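Local coordinates for protein SSO1986 (Sulfolobus solfataricus, PDB 2X5Q) that serves as a Cmr7 subunit of the CMR ribonucleoprotein complex, part of the CRISPR RNA-guided adaptive immunity that protects this archaeon against viruses and other mobile genetic elements, at residues 44-49 and 82-87; 53-58 and 109-114; 100-105 and 115-120; 146-151 and 177-182. All coordinates share one frame; numbering follows the deposited sequence.

Interaction 1: 44-49 and 82-87; sequences HVSQID and KGILIS
Ser-46 grips both backbone polar atoms of Leu-85, its N-H and its C=O, on strand 80-86. Ser-46 CB lies tightly against CB of Ile-84, at 3.5 Å, and 3.4 Å from Leu-85 O. With OG anti to the carbonyl carbon (chi1 -60°), the hydroxyl passes over Ile-84, and Ser-46 OG ends 2.7 Å from Leu-85 N, from which it accepts a nearly straight hydrogen bond (165°). The same OG is also hydrogen-bonded to the carbonyl of Asn-55. The backbone returns the grip: Ser-46 N donates to Leu-85 O over 2.9 Å, in the carbonyl plane. Two residues earlier, His-44 ND1 accepts from Ser-87 N at 2.9 Å, with the N-H in the plane of the imidazole, while Ile-86 CB brushes the ring. Val-45 lies alongside Leu-85, their CB atoms 3.8 Å apart, which puts an apolar contact between the polar ones. Gln-47 NE2 donates to Val-45 O. Serine suits its place because its short hydroxyl sits close enough to the backbone to meet Leu-85 N and Asn-55 O. Because ND1 accepts a backbone N-H, that nitrogen should carry no proton here; irregular chain is thus joined to a strand partly by side chains standing in for backbone partners.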
loop_
_atom_site.group_PDB
_atom_site.type_symbol
_atom_site.label_atom_id
_atom_site.label_comp_id
_atom_site.label_asym_id
_atom_site.label_seq_id
_atom_site.Cartn_x
_atom_site.Cartn_y
_atom_site.Cartn_z
ATOM N N HIS A 44 -21.774 -10.665 5.873
ATOM C CA HIS A 44 -20.564 -9.923 6.227
ATOM C C HIS A 44 -19.375 -10.876 6.308
ATOM O O HIS A 44 -19.487 -11.972 6.858
ATOM C CB HIS A 44 -20.755 -9.238 7.580
ATOM C CG HIS A 44 -22.045 -8.483 7.702
ATOM N ND1 HIS A 44 -22.430 -7.515 6.799
ATOM C CD2 HIS A 44 -23.032 -8.543 8.632
ATOM C CE1 HIS A 44 -23.598 -7.012 7.161
ATOM N NE2 HIS A 44 -23.983 -7.614 8.275
ATOM N N VAL A 45 -18.232 -10.443 5.779
ATOM C CA VAL A 45 -16.996 -11.212 5.862
ATOM C C VAL A 45 -16.516 -11.297 7.300
ATOM O O VAL A 45 -16.209 -12.391 7.795
ATOM C CB VAL A 45 -15.913 -10.607 4.949
ATOM C CG1 VAL A 45 -14.516 -11.061 5.354
ATOM C CG2 VAL A 45 -16.229 -10.931 3.459
ATOM N N SER A 46 -16.440 -10.145 7.975
ATOM C CA SER A 46 -16.163 -10.116 9.408
ATOM C C SER A 46 -17.368 -10.653 10.167
ATOM O O SER A 46 -18.516 -10.342 9.835
ATOM C CB SER A 46 -15.816 -8.713 9.877
ATOM O OG SER A 46 -14.674 -8.219 9.202
ATOM N N GLN A 47 -17.095 -11.465 11.187
ATOM C CA GLN A 47 -18.128 -12.247 11.862
ATOM C C GLN A 47 -17.940 -12.223 13.375
ATOM O O GLN A 47 -16.815 -12.175 13.863
ATOM C CB GLN A 47 -18.095 -13.703 11.356
ATOM C CG GLN A 47 -18.591 -13.875 9.897
ATOM C CD GLN A 47 -18.062 -15.136 9.216
ATOM O OE1 GLN A 47 -18.125 -16.234 9.788
ATOM N NE2 GLN A 47 -17.546 -14.989 7.984
ATOM N N ILE A 48 -19.041 -12.228 14.115
ATOM C CA ILE A 48 -18.986 -12.494 15.547
ATOM C C ILE A 48 -19.712 -13.798 15.864
ATOM O O ILE A 48 -20.654 -14.193 15.165
ATOM C CB ILE A 48 -19.498 -11.301 16.432
ATOM C CG1 ILE A 48 -21.010 -11.168 16.425
ATOM C CG2 ILE A 48 -18.877 -9.976 15.987
ATOM C CD1 ILE A 48 -21.528 -10.414 17.630
ATOM N N ASP A 49 -19.245 -14.485 16.901
ATOM C CA ASP A 49 -19.888 -15.712 17.357
ATOM C C ASP A 49 -19.548 -15.898 18.824
ATOM O O ASP A 49 -19.031 -14.963 19.437
ATOM C CB ASP A 49 -19.468 -16.912 16.491
ATOM C CG ASP A 49 -17.974 -17.205 16.538
ATOM O OD1 ASP A 49 -17.268 -16.782 17.477
ATOM O OD2 ASP A 49 -17.497 -17.877 15.607
ATOM N N LYS A 82 -6.767 -1.117 11.041
ATOM C CA LYS A 82 -7.584 -2.325 11.025
ATOM C C LYS A 82 -9.066 -1.968 10.972
ATOM O O LYS A 82 -9.477 -0.872 11.367
ATOM C CB LYS A 82 -7.294 -3.177 12.256
ATOM C CG LYS A 82 -5.798 -3.562 12.403
ATOM C CD LYS A 82 -5.562 -4.434 13.610
ATOM C CE LYS A 82 -4.243 -4.122 14.288
ATOM N NZ LYS A 82 -4.020 -5.032 15.454
ATOM N N GLY A 83 -9.856 -2.890 10.436
ATOM C CA GLY A 83 -11.286 -2.718 10.351
ATOM C C GLY A 83 -11.991 -4.022 10.042
ATOM O O GLY A 83 -11.366 -5.102 9.915
ATOM N N ILE A 84 -13.305 -3.935 9.952
ATOM C CA ILE A 84 -14.095 -5.104 9.622
ATOM C C ILE A 84 -14.596 -4.914 8.213
ATOM O O ILE A 84 -14.641 -3.782 7.701
ATOM C CB ILE A 84 -15.253 -5.345 10.613
ATOM C CG1 ILE A 84 -16.159 -4.116 10.745
ATOM C CG2 ILE A 84 -14.694 -5.777 11.980
ATOM C CD1 ILE A 84 -17.404 -4.395 11.549
ATOM N N LEU A 85 -14.942 -6.033 7.587
ATOM C CA LEU A 85 -15.526 -6.027 6.279
ATOM C C LEU A 85 -16.962 -6.483 6.431
ATOM O O LEU A 85 -17.235 -7.573 6.964
ATOM C CB LEU A 85 -14.774 -6.964 5.344
ATOM C CG LEU A 85 -13.398 -6.507 4.875
ATOM C CD1 LEU A 85 -12.650 -7.690 4.266
ATOM C CD2 LEU A 85 -13.499 -5.323 3.879
ATOM N N ILE A 86 -17.881 -5.639 5.978
ATOM C CA ILE A 86 -19.302 -5.897 6.115
ATOM C C ILE A 86 -19.991 -5.610 4.798
ATOM O O ILE A 86 -19.488 -4.824 4.011
ATOM C CB ILE A 86 -19.921 -5.044 7.235
ATOM C CG1 ILE A 86 -19.804 -3.535 6.928
ATOM C CG2 ILE A 86 -19.246 -5.394 8.596
ATOM C CD1 ILE A 86 -20.390 -2.647 8.010
ATOM N N SER A 87 -21.131 -6.259 4.560
ATOM C CA SER A 87 -21.939 -5.961 3.380
ATOM C C SER A 87 -22.546 -4.567 3.493
ATOM O O SER A 87 -23.286 -4.256 4.439
ATOM C CB SER A 87 -23.039 -6.997 3.163
ATOM O OG SER A 87 -23.917 -6.547 2.159
#

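Interaction 2: 53-58 and 109-114; sequences LHNILV and IRKKDV
Asn-55 meets the 109-114 loop with both its backbone and its amide. Asn-55 N donates to Arg-110 O (2.8 Å), approaching from above the carbonyl plane. Its side chain then behaves like a peptide unit: Asn-55 OD1 accepts from Lys-112 N at 2.8 Å, and Asn-55 ND2 gives a hydrogen to Lys-112 O at 2.9 Å, nearly straight (165°). That donor lies in the carbonyl plane of Lys-112, on a lone pair of the oxygen, and the oxygen in turn lies in the amide plane of Asn-55. Val-114 CG2 presses on this amide, only 3.0 Å from Asn-55 OD1. Next door, Ile-56 and Ile-109 form an antiparallel hydrogen-bonded pair, and since Asn-55 and Ile-56 both face Ile-109, the strand carries a G1 beta bulge. Asparagine suits the first bulge position because it tolerates the positive phi (63°) needed there. Ile-109 CG1 packs on Val-58 CG2 and Ile-56 CB.

Farther out, Lys-112 lays its CD over one face of the His-54 ring, 4.2 Å from the centroid, a CH-pi contact, before NZ bends to a salt bridge with Asp-113. The imidazole is held by Asp-49, which bonds to NE2. Arg-110, bent at chi2, runs beside Ile-56 and sends NH1 to a water that also binds Leu-53 O; weak, long ion pairs link its guanidinium to Asp-181 and Glu-184. ND2 of Asn-55 has a second acceptor in Val-45 O. With both amide hydrogens and the oxygen engaged, the amide's orientation is fixed, and it satisfies the N-H and C=O of Lys-112, beyond the strand pairing.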
loop_
_atom_site.group_PDB
_atom_site.type_symbol
_atom_site.label_atom_id
_atom_site.label_comp_id
_atom_site.label_asym_id
_atom_site.label_seq_id
_atom_site.Cartn_x
_atom_site.Cartn_y
_atom_site.Cartn_z
ATOM N N LEU A 53 -14.798 -11.966 17.866
ATOM C CA LEU A 53 -14.786 -11.310 16.567
ATOM C C LEU A 53 -13.786 -12.003 15.636
ATOM O O LEU A 53 -12.704 -12.431 16.077
ATOM C CB LEU A 53 -14.386 -9.840 16.770
ATOM C CG LEU A 53 -14.376 -8.899 15.564
ATOM C CD1 LEU A 53 -15.722 -8.924 14.854
ATOM C CD2 LEU A 53 -14.011 -7.479 16.043
ATOM N N HIS A 54 -14.148 -12.117 14.357
ATOM C CA HIS A 54 -13.349 -12.852 13.363
ATOM C C HIS A 54 -13.241 -12.124 12.040
ATOM O O HIS A 54 -14.135 -11.377 11.665
ATOM C CB HIS A 54 -13.951 -14.236 13.086
ATOM C CG HIS A 54 -14.139 -15.072 14.310
ATOM N ND1 HIS A 54 -13.094 -15.712 14.940
ATOM C CD2 HIS A 54 -15.251 -15.372 15.021
ATOM C CE1 HIS A 54 -13.553 -16.354 15.999
ATOM N NE2 HIS A 54 -14.860 -16.171 16.066
ATOM N N ASN A 55 -12.161 -12.421 11.314
ATOM C CA ASN A 55 -11.907 -11.901 9.967
ATOM C C ASN A 55 -11.753 -10.391 9.931
ATOM O O ASN A 55 -12.552 -9.679 9.296
ATOM C CB ASN A 55 -12.978 -12.340 8.961
ATOM C CG ASN A 55 -13.079 -13.827 8.835
ATOM O OD1 ASN A 55 -12.057 -14.519 8.833
ATOM N ND2 ASN A 55 -14.314 -14.345 8.734
ATOM N N ILE A 56 -10.714 -9.924 10.601
ATOM C CA ILE A 56 -10.393 -8.516 10.677
ATOM C C ILE A 56 -9.342 -8.189 9.612
ATOM O O ILE A 56 -8.325 -8.861 9.517
ATOM C CB ILE A 56 -9.840 -8.136 12.071
ATOM C CG1 ILE A 56 -10.914 -8.292 13.156
ATOM C CG2 ILE A 56 -9.337 -6.674 12.086
ATOM C CD1 ILE A 56 -10.785 -9.522 13.979
ATOM N N LEU A 57 -9.596 -7.157 8.812
ATOM C CA LEU A 57 -8.629 -6.745 7.792
ATOM C C LEU A 57 -7.622 -5.741 8.348
ATOM O O LEU A 57 -8.001 -4.728 8.938
ATOM C CB LEU A 57 -9.349 -6.176 6.570
ATOM C CG LEU A 57 -8.458 -5.833 5.377
ATOM C CD1 LEU A 57 -7.861 -7.095 4.769
ATOM C CD2 LEU A 57 -9.278 -5.037 4.361
ATOM N N VAL A 58 -6.341 -6.023 8.134
ATOM C CA VAL A 58 -5.258 -5.138 8.540
ATOM C C VAL A 58 -4.733 -4.492 7.271
ATOM O O VAL A 58 -4.157 -5.155 6.420
ATOM C CB VAL A 58 -4.112 -5.906 9.242
ATOM C CG1 VAL A 58 -2.998 -4.921 9.739
ATOM C CG2 VAL A 58 -4.678 -6.746 10.379
ATOM N N ILE A 109 -6.827 -11.168 9.898
ATOM C CA ILE A 109 -6.489 -11.862 11.145
ATOM C C ILE A 109 -7.728 -12.402 11.865
ATOM O O ILE A 109 -8.856 -12.017 11.548
ATOM C CB ILE A 109 -5.649 -10.976 12.102
ATOM C CG1 ILE A 109 -6.360 -9.661 12.399
ATOM C CG2 ILE A 109 -4.282 -10.701 11.485
ATOM C CD1 ILE A 109 -5.818 -8.950 13.606
ATOM N N ARG A 110 -7.496 -13.311 12.819
ATOM C CA ARG A 110 -8.560 -14.034 13.510
ATOM C C ARG A 110 -9.432 -14.712 12.451
ATOM O O ARG A 110 -10.648 -14.550 12.445
ATOM C CB ARG A 110 -9.412 -13.100 14.373
ATOM C CG ARG A 110 -8.640 -12.206 15.335
ATOM C CD ARG A 110 -8.100 -12.986 16.478
ATOM N NE ARG A 110 -7.410 -12.138 17.459
ATOM C CZ ARG A 110 -7.854 -11.822 18.680
ATOM N NH1 ARG A 110 -9.035 -12.242 19.134
ATOM N NH2 ARG A 110 -7.096 -11.052 19.461
ATOM N N LYS A 111 -8.794 -15.435 11.535
ATOM C CA LYS A 111 -9.500 -15.974 10.355
ATOM C C LYS A 111 -10.530 -17.035 10.735
ATOM O O LYS A 111 -10.253 -17.907 11.547
ATOM C CB LYS A 111 -8.520 -16.558 9.327
ATOM C CG LYS A 111 -7.982 -15.568 8.331
ATOM C CD LYS A 111 -7.208 -16.283 7.192
ATOM C CE LYS A 111 -8.121 -16.700 6.013
ATOM N NZ LYS A 111 -7.378 -16.995 4.716
ATOM N N LYS A 112 -11.723 -16.938 10.149
ATOM C CA LYS A 112 -12.780 -17.935 10.340
ATOM C C LYS A 112 -13.545 -18.129 9.040
ATOM O O LYS A 112 -14.180 -17.197 8.559
ATOM C CB LYS A 112 -13.769 -17.497 11.424
ATOM C CG LYS A 112 -14.899 -18.520 11.682
ATOM C CD LYS A 112 -16.167 -17.859 12.211
ATOM C CE LYS A 112 -17.314 -18.856 12.367
ATOM N NZ LYS A 112 -17.703 -19.479 11.055
ATOM N N ASP A 113 -13.491 -19.340 8.488
ATOM C CA ASP A 113 -14.260 -19.681 7.294
ATOM C C ASP A 113 -14.205 -18.549 6.251
ATOM O O ASP A 113 -15.221 -17.952 5.900
ATOM C CB ASP A 113 -15.705 -20.011 7.679
ATOM C CG ASP A 113 -15.798 -21.144 8.706
ATOM O OD1 ASP A 113 -14.764 -21.784 9.000
ATOM O OD2 ASP A 113 -16.912 -21.399 9.226
ATOM N N VAL A 114 -12.987 -18.250 5.805
ATOM C CA VAL A 114 -12.736 -17.286 4.730
ATOM C C VAL A 114 -12.365 -18.072 3.488
ATOM O O VAL A 114 -11.593 -19.031 3.539
ATOM C CB VAL A 114 -11.600 -16.293 5.102
ATOM C CG1 VAL A 114 -10.863 -15.770 3.850
ATOM C CG2 VAL A 114 -12.162 -15.125 5.907
HETATM O O HOH W 1 -11.545 -13.367 18.131
#

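Interaction 3: 100-105 and 115-120; sequences GIPSNK and HGNITF
Ser-103 points its CB toward strand 117-123 and clasps one oxygen with two donors. Its OG sits between the backbone N and the carbonyl carbon (chi1 58°), which brings hydroxyl and N-H to the same target: Ser-103 OG reaches Gly-116 O at 2.8 Å on a lone pair in the carbonyl plane, and Ser-103 N reaches it at 2.9 Å. Serine thus closes the end of the pairing just where its chain turns into the 3-10 segment 103-105, and Ser-103 CB also rests 4.0 Å from Ile-118 CD1.

At the other end Thr-119 does similar work in reverse: Thr-119 OG1 accepts from Gly-100 N at 2.9 Å. Gly-100 has positive phi, a conformation glycine adopts easily, and its chain turns a corner there. Between these ends, Ile-101 and Ile-118 form an antiparallel hydrogen-bonded pair, straight from Ile-118 N to Ile-101 O (173°) but weak the other way (127°). Pro-102 and Asn-117 share the opposite sheet face from these isoleucines; their side chains cross, Asn-117 OD1 coming 3.5 Å from Pro-102 CA. Having no N-H, proline suits this non-hydrogen-bonded position. Ile-101 CG2 approaches the edge of the Phe-120 ring, at 4.1 Å from Phe-120 CE2, rather than its face.

Strand 117-123 is flanked by 95-102 and, in parallel, by 11-15, to which Thr-119 hydrogen-bonds at Gln-11. Val-45 packs on Ile-118. The second subunit also touches this contact: its Thr-74 packs on Ile-101, and its Asp-76 and Asp-79 form salt bridges with Lys-105.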
loop_
_atom_site.group_PDB
_atom_site.type_symbol
_atom_site.label_atom_id
_atom_site.label_comp_id
_atom_site.label_asym_id
_atom_site.label_seq_id
_atom_site.Cartn_x
_atom_site.Cartn_y
_atom_site.Cartn_z
ATOM N N GLY A 100 -12.779 -8.548 -6.818
ATOM C CA GLY A 100 -12.534 -9.977 -6.935
ATOM C C GLY A 100 -11.154 -10.442 -6.499
ATOM O O GLY A 100 -10.602 -11.353 -7.087
ATOM N N ILE A 101 -10.598 -9.839 -5.460
ATOM C CA ILE A 101 -9.314 -10.302 -4.949
ATOM C C ILE A 101 -9.499 -11.634 -4.208
ATOM O O ILE A 101 -10.443 -11.777 -3.428
ATOM C CB ILE A 101 -8.650 -9.282 -4.017
ATOM C CG1 ILE A 101 -7.189 -9.685 -3.740
ATOM C CG2 ILE A 101 -9.445 -9.137 -2.711
ATOM C CD1 ILE A 101 -6.429 -8.726 -2.835
ATOM N N PRO A 102 -8.631 -12.619 -4.495
ATOM C CA PRO A 102 -8.577 -13.840 -3.710
ATOM C C PRO A 102 -8.424 -13.523 -2.239
ATOM O O PRO A 102 -7.534 -12.739 -1.853
ATOM C CB PRO A 102 -7.339 -14.550 -4.259
ATOM C CG PRO A 102 -7.267 -14.110 -5.665
ATOM C CD PRO A 102 -7.688 -12.672 -5.626
ATOM N N SER A 103 -9.305 -14.089 -1.429
ATOM C CA SER A 103 -9.319 -13.779 -0.010
ATOM C C SER A 103 -8.015 -14.207 0.657
ATOM O O SER A 103 -7.588 -13.585 1.634
ATOM C CB SER A 103 -10.516 -14.420 0.689
ATOM O OG SER A 103 -10.526 -15.829 0.524
ATOM N N ASN A 104 -7.384 -15.250 0.123
ATOM C CA ASN A 104 -6.070 -15.692 0.599
ATOM C C ASN A 104 -4.950 -14.657 0.372
ATOM O O ASN A 104 -3.857 -14.802 0.902
ATOM C CB ASN A 104 -5.692 -17.051 -0.027
ATOM C CG ASN A 104 -5.429 -16.969 -1.544
ATOM O OD1 ASN A 104 -4.652 -16.132 -2.018
ATOM N ND2 ASN A 104 -6.055 -17.864 -2.300
ATOM N N LYS A 105 -5.236 -13.627 -0.423
ATOM C CA LYS A 105 -4.293 -12.557 -0.717
ATOM C C LYS A 105 -4.353 -11.460 0.342
ATOM O O LYS A 105 -3.391 -10.703 0.533
ATOM C CB LYS A 105 -4.609 -11.953 -2.097
ATOM C CG LYS A 105 -3.466 -11.979 -3.050
ATOM C CD LYS A 105 -3.743 -11.166 -4.324
ATOM C CE LYS A 105 -2.545 -10.366 -4.697
ATOM N NZ LYS A 105 -1.279 -11.152 -4.569
ATOM N N HIS A 115 -12.933 -17.679 2.366
ATOM C CA HIS A 115 -12.808 -18.464 1.159
ATOM C C HIS A 115 -13.251 -17.638 -0.022
ATOM O O HIS A 115 -14.046 -16.721 0.116
ATOM C CB HIS A 115 -13.708 -19.699 1.262
ATOM C CG HIS A 115 -15.132 -19.367 1.595
ATOM N ND1 HIS A 115 -16.148 -19.419 0.664
ATOM C CD2 HIS A 115 -15.698 -18.931 2.747
ATOM C CE1 HIS A 115 -17.282 -19.049 1.233
ATOM N NE2 HIS A 115 -17.038 -18.754 2.498
ATOM N N GLY A 116 -12.744 -17.992 -1.187
ATOM C CA GLY A 116 -13.198 -17.399 -2.419
ATOM C C GLY A 116 -12.731 -15.974 -2.582
ATOM O O GLY A 116 -11.825 -15.500 -1.884
ATOM N N ASN A 117 -13.385 -15.294 -3.512
ATOM C CA ASN A 117 -12.994 -13.965 -3.927
ATOM C C ASN A 117 -13.877 -12.941 -3.259
ATOM O O ASN A 117 -15.080 -13.178 -3.099
ATOM C CB ASN A 117 -13.117 -13.858 -5.443
ATOM C CG ASN A 117 -12.245 -14.853 -6.154
ATOM O OD1 ASN A 117 -11.082 -15.012 -5.817
ATOM N ND2 ASN A 117 -12.809 -15.548 -7.138
ATOM N N ILE A 118 -13.268 -11.814 -2.888
ATOM C CA ILE A 118 -13.933 -10.709 -2.224
ATOM C C ILE A 118 -13.790 -9.438 -3.056
ATOM O O ILE A 118 -12.705 -9.142 -3.549
ATOM C CB ILE A 118 -13.319 -10.455 -0.819
ATOM C CG1 ILE A 118 -13.498 -11.706 0.064
ATOM C CG2 ILE A 118 -13.945 -9.243 -0.144
ATOM C CD1 ILE A 118 -13.166 -11.497 1.506
ATOM N N THR A 119 -14.903 -8.726 -3.237
ATOM C CA THR A 119 -14.893 -7.344 -3.720
ATOM C C THR A 119 -15.202 -6.432 -2.530
ATOM O O THR A 119 -16.159 -6.679 -1.766
ATOM C CB THR A 119 -15.911 -7.134 -4.827
ATOM O OG1 THR A 119 -15.521 -7.901 -5.973
ATOM C CG2 THR A 119 -16.007 -5.661 -5.217
ATOM N N PHE A 120 -14.372 -5.416 -2.334
ATOM C CA PHE A 120 -14.575 -4.492 -1.222
ATOM C C PHE A 120 -14.076 -3.092 -1.539
ATOM O O PHE A 120 -13.186 -2.909 -2.377
ATOM C CB PHE A 120 -13.949 -5.018 0.076
ATOM C CG PHE A 120 -12.451 -4.930 0.130
ATOM C CD1 PHE A 120 -11.823 -3.986 0.929
ATOM C CD2 PHE A 120 -11.664 -5.830 -0.572
ATOM C CE1 PHE A 120 -10.452 -3.921 0.993
ATOM C CE2 PHE A 120 -10.302 -5.778 -0.500
ATOM C CZ PHE A 120 -9.683 -4.810 0.275
#

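Interaction 4: 146-151 and 177-182; sequences LDRDVA and KLYRDV
The N-terminal end of helix 148-162 packs against helix 172-185 in the helical layer of the protein, and Tyr-179 makes the join with Arg-148 and Ala-151. Because CG of Tyr-179 stands anti to the backbone N (chi1 168°), the ring extends to the neighbouring helix, where Tyr-179 OH donates to Arg-148 O over 3.1 Å. The approach is strongly bent at the oxygen (106°), so the phenol reaches the carbonyl from its flank. The same OH lies 3.1 Å from Arg-148 CB, a close fit, and the extended arginine chain crosses the tyrosine at about a right angle.

Ala-151 turns its methyl at the ring, with Ala-151 CB 3.4 Å from Tyr-179 CE1; alanine's single methyl suits this close approach of ring and helix. That methyl also faces Val-182 CG1 at 4.1 Å, and Leu-146 CD1 meets Val-182 CG1 at 3.6 Å, giving the valine two apolar neighbours from 146-151. Asp-147 is the N-cap: Asp-147 OD2 accepts from Val-150 N at 3.0 Å, a role suited to a short carboxylate and probably favoured by the helix dipole.

Farther along the second helix, Lys-177 bridges to Asp-181, whose OD2 in turn binds Leu-53 N on strand 52-60. Val-182 and Leu-178 continue the packing onto Val-155 and Leu-159 of helix 148-162, while Leu-146 reaches Ile-16 and Phe-186 in loops.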
loop_
_atom_site.group_PDB
_atom_site.type_symbol
_atom_site.label_atom_id
_atom_site.label_comp_id
_atom_site.label_asym_id
_atom_site.label_seq_id
_atom_site.Cartn_x
_atom_site.Cartn_y
_atom_site.Cartn_z
ATOM N N LEU A 146 -7.422 1.870 21.187
ATOM C CA LEU A 146 -8.779 2.286 21.547
ATOM C C LEU A 146 -8.850 2.640 23.031
ATOM O O LEU A 146 -8.412 1.867 23.881
ATOM C CB LEU A 146 -9.805 1.197 21.236
ATOM C CG LEU A 146 -10.229 0.982 19.787
ATOM C CD1 LEU A 146 -11.485 0.139 19.758
ATOM C CD2 LEU A 146 -10.456 2.300 19.040
ATOM N N ASP A 147 -9.403 3.814 23.332
ATOM C CA ASP A 147 -9.799 4.134 24.698
ATOM C C ASP A 147 -10.823 3.081 25.148
ATOM O O ASP A 147 -11.647 2.615 24.347
ATOM C CB ASP A 147 -10.358 5.561 24.772
ATOM C CG ASP A 147 -10.997 5.876 26.111
ATOM O OD1 ASP A 147 -10.396 6.615 26.922
ATOM O OD2 ASP A 147 -12.118 5.391 26.346
ATOM N N ARG A 148 -10.749 2.670 26.408
ATOM C CA ARG A 148 -11.544 1.528 26.867
ATOM C C ARG A 148 -13.027 1.835 27.027
ATOM O O ARG A 148 -13.854 0.938 26.853
ATOM C CB ARG A 148 -10.962 0.938 28.154
ATOM C CG ARG A 148 -9.755 0.076 27.874
ATOM C CD ARG A 148 -9.072 -0.448 29.132
ATOM N NE ARG A 148 -7.740 -0.951 28.790
ATOM C CZ ARG A 148 -6.982 -1.731 29.557
ATOM N NH1 ARG A 148 -7.401 -2.136 30.756
ATOM N NH2 ARG A 148 -5.781 -2.104 29.113
ATOM N N ASP A 149 -13.360 3.084 27.358
ATOM C CA ASP A 149 -14.752 3.533 27.338
ATOM C C ASP A 149 -15.268 3.536 25.894
ATOM O O ASP A 149 -16.342 3.014 25.633
ATOM C CB ASP A 149 -14.930 4.929 27.934
ATOM C CG ASP A 149 -14.566 5.001 29.407
ATOM O OD1 ASP A 149 -15.051 4.155 30.199
ATOM O OD2 ASP A 149 -13.813 5.927 29.769
ATOM N N VAL A 150 -14.508 4.120 24.967
ATOM C CA VAL A 150 -14.928 4.136 23.552
ATOM C C VAL A 150 -15.078 2.726 22.970
ATOM O O VAL A 150 -15.979 2.479 22.172
ATOM C CB VAL A 150 -13.990 4.961 22.643
ATOM C CG1 VAL A 150 -12.701 4.224 22.392
ATOM C CG2 VAL A 150 -14.663 5.237 21.297
ATOM N N ALA A 151 -14.212 1.795 23.356
ATOM C CA ALA A 151 -14.346 0.409 22.892
ATOM C C ALA A 151 -15.696 -0.207 23.304
ATOM O O ALA A 151 -16.300 -0.988 22.545
ATOM C CB ALA A 151 -13.203 -0.437 23.407
ATOM N N LYS A 177 -16.146 -11.085 26.062
ATOM C CA LYS A 177 -15.096 -11.558 25.151
ATOM C C LYS A 177 -14.980 -10.647 23.931
ATOM O O LYS A 177 -13.868 -10.275 23.547
ATOM C CB LYS A 177 -15.346 -13.012 24.707
ATOM C CG LYS A 177 -14.346 -13.565 23.681
ATOM C CD LYS A 177 -12.898 -13.401 24.132
ATOM C CE LYS A 177 -11.924 -14.171 23.252
ATOM N NZ LYS A 177 -12.106 -13.897 21.800
ATOM N N LEU A 178 -16.125 -10.295 23.338
ATOM C CA LEU A 178 -16.195 -9.372 22.207
ATOM C C LEU A 178 -15.607 -8.005 22.566
ATOM O O LEU A 178 -14.845 -7.434 21.784
ATOM C CB LEU A 178 -17.646 -9.219 21.701
ATOM C CG LEU A 178 -17.876 -8.364 20.442
ATOM C CD1 LEU A 178 -17.145 -8.940 19.200
ATOM C CD2 LEU A 178 -19.359 -8.196 20.132
ATOM N N TYR A 179 -15.937 -7.488 23.744
ATOM C CA TYR A 179 -15.305 -6.257 24.220
ATOM C C TYR A 179 -13.788 -6.410 24.347
ATOM O O TYR A 179 -13.036 -5.539 23.906
ATOM C CB TYR A 179 -15.853 -5.788 25.571
ATOM C CG TYR A 179 -14.957 -4.712 26.130
ATOM C CD1 TYR A 179 -14.981 -3.433 25.588
ATOM C CD2 TYR A 179 -14.011 -4.991 27.121
ATOM C CE1 TYR A 179 -14.138 -2.439 26.049
ATOM C CE2 TYR A 179 -13.143 -3.988 27.596
ATOM C CZ TYR A 179 -13.223 -2.714 27.048
ATOM O OH TYR A 179 -12.393 -1.700 27.468
ATOM N N ARG A 180 -13.332 -7.479 24.997
ATOM C CA ARG A 180 -11.900 -7.703 25.111
ATOM C C ARG A 180 -11.247 -7.755 23.729
ATOM O O ARG A 180 -10.244 -7.075 23.501
ATOM C CB ARG A 180 -11.585 -8.960 25.914
ATOM C CG ARG A 180 -11.881 -8.800 27.403
ATOM C CD ARG A 180 -11.149 -9.849 28.216
ATOM N NE ARG A 180 -11.521 -11.220 27.860
ATOM C CZ ARG A 180 -12.627 -11.843 28.269
ATOM N NH1 ARG A 180 -13.517 -11.225 29.049
ATOM N NH2 ARG A 180 -12.844 -13.104 27.907
ATOM N N ASP A 181 -11.823 -8.540 22.817
ATOM C CA ASP A 181 -11.358 -8.600 21.421
ATOM C C ASP A 181 -11.181 -7.202 20.820
ATOM O O ASP A 181 -10.116 -6.869 20.276
ATOM C CB ASP A 181 -12.356 -9.380 20.550
ATOM C CG ASP A 181 -12.209 -10.885 20.675
ATOM O OD1 ASP A 181 -11.409 -11.350 21.513
ATOM O OD2 ASP A 181 -12.904 -11.611 19.932
ATOM N N VAL A 182 -12.227 -6.386 20.917
ATOM C CA VAL A 182 -12.198 -5.037 20.340
ATOM C C VAL A 182 -11.069 -4.204 20.934
ATOM O O VAL A 182 -10.329 -3.549 20.201
ATOM C CB VAL A 182 -13.566 -4.329 20.475
ATOM C CG1 VAL A 182 -13.467 -2.857 20.143
ATOM C CG2 VAL A 182 -14.590 -5.008 19.553
#

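From the N terminus, interaction 1 closes first, bringing the turn at 44-46 back to strand 80-86. Interaction 2 opens on 53-58 before that loop has closed and shuts at 109-114, so the two cross; strand 52-60, which neighbours both 47-49 and 80-86, joins them. Interaction 3, a shorter loop from 100-105 to 115-120, opens before interaction 2 closes and ends after it, so these also cross, pairing strands 95-102 and 117-123. Interaction 4 comes later, in series with all three, and holds together helices 148-162 and 172-185. Its Asp-181 and Leu-178 touch Leu-53 and Ile-48, linking helices to sheet, whereas interaction 3 lies about 28 Å from it, centre to centre.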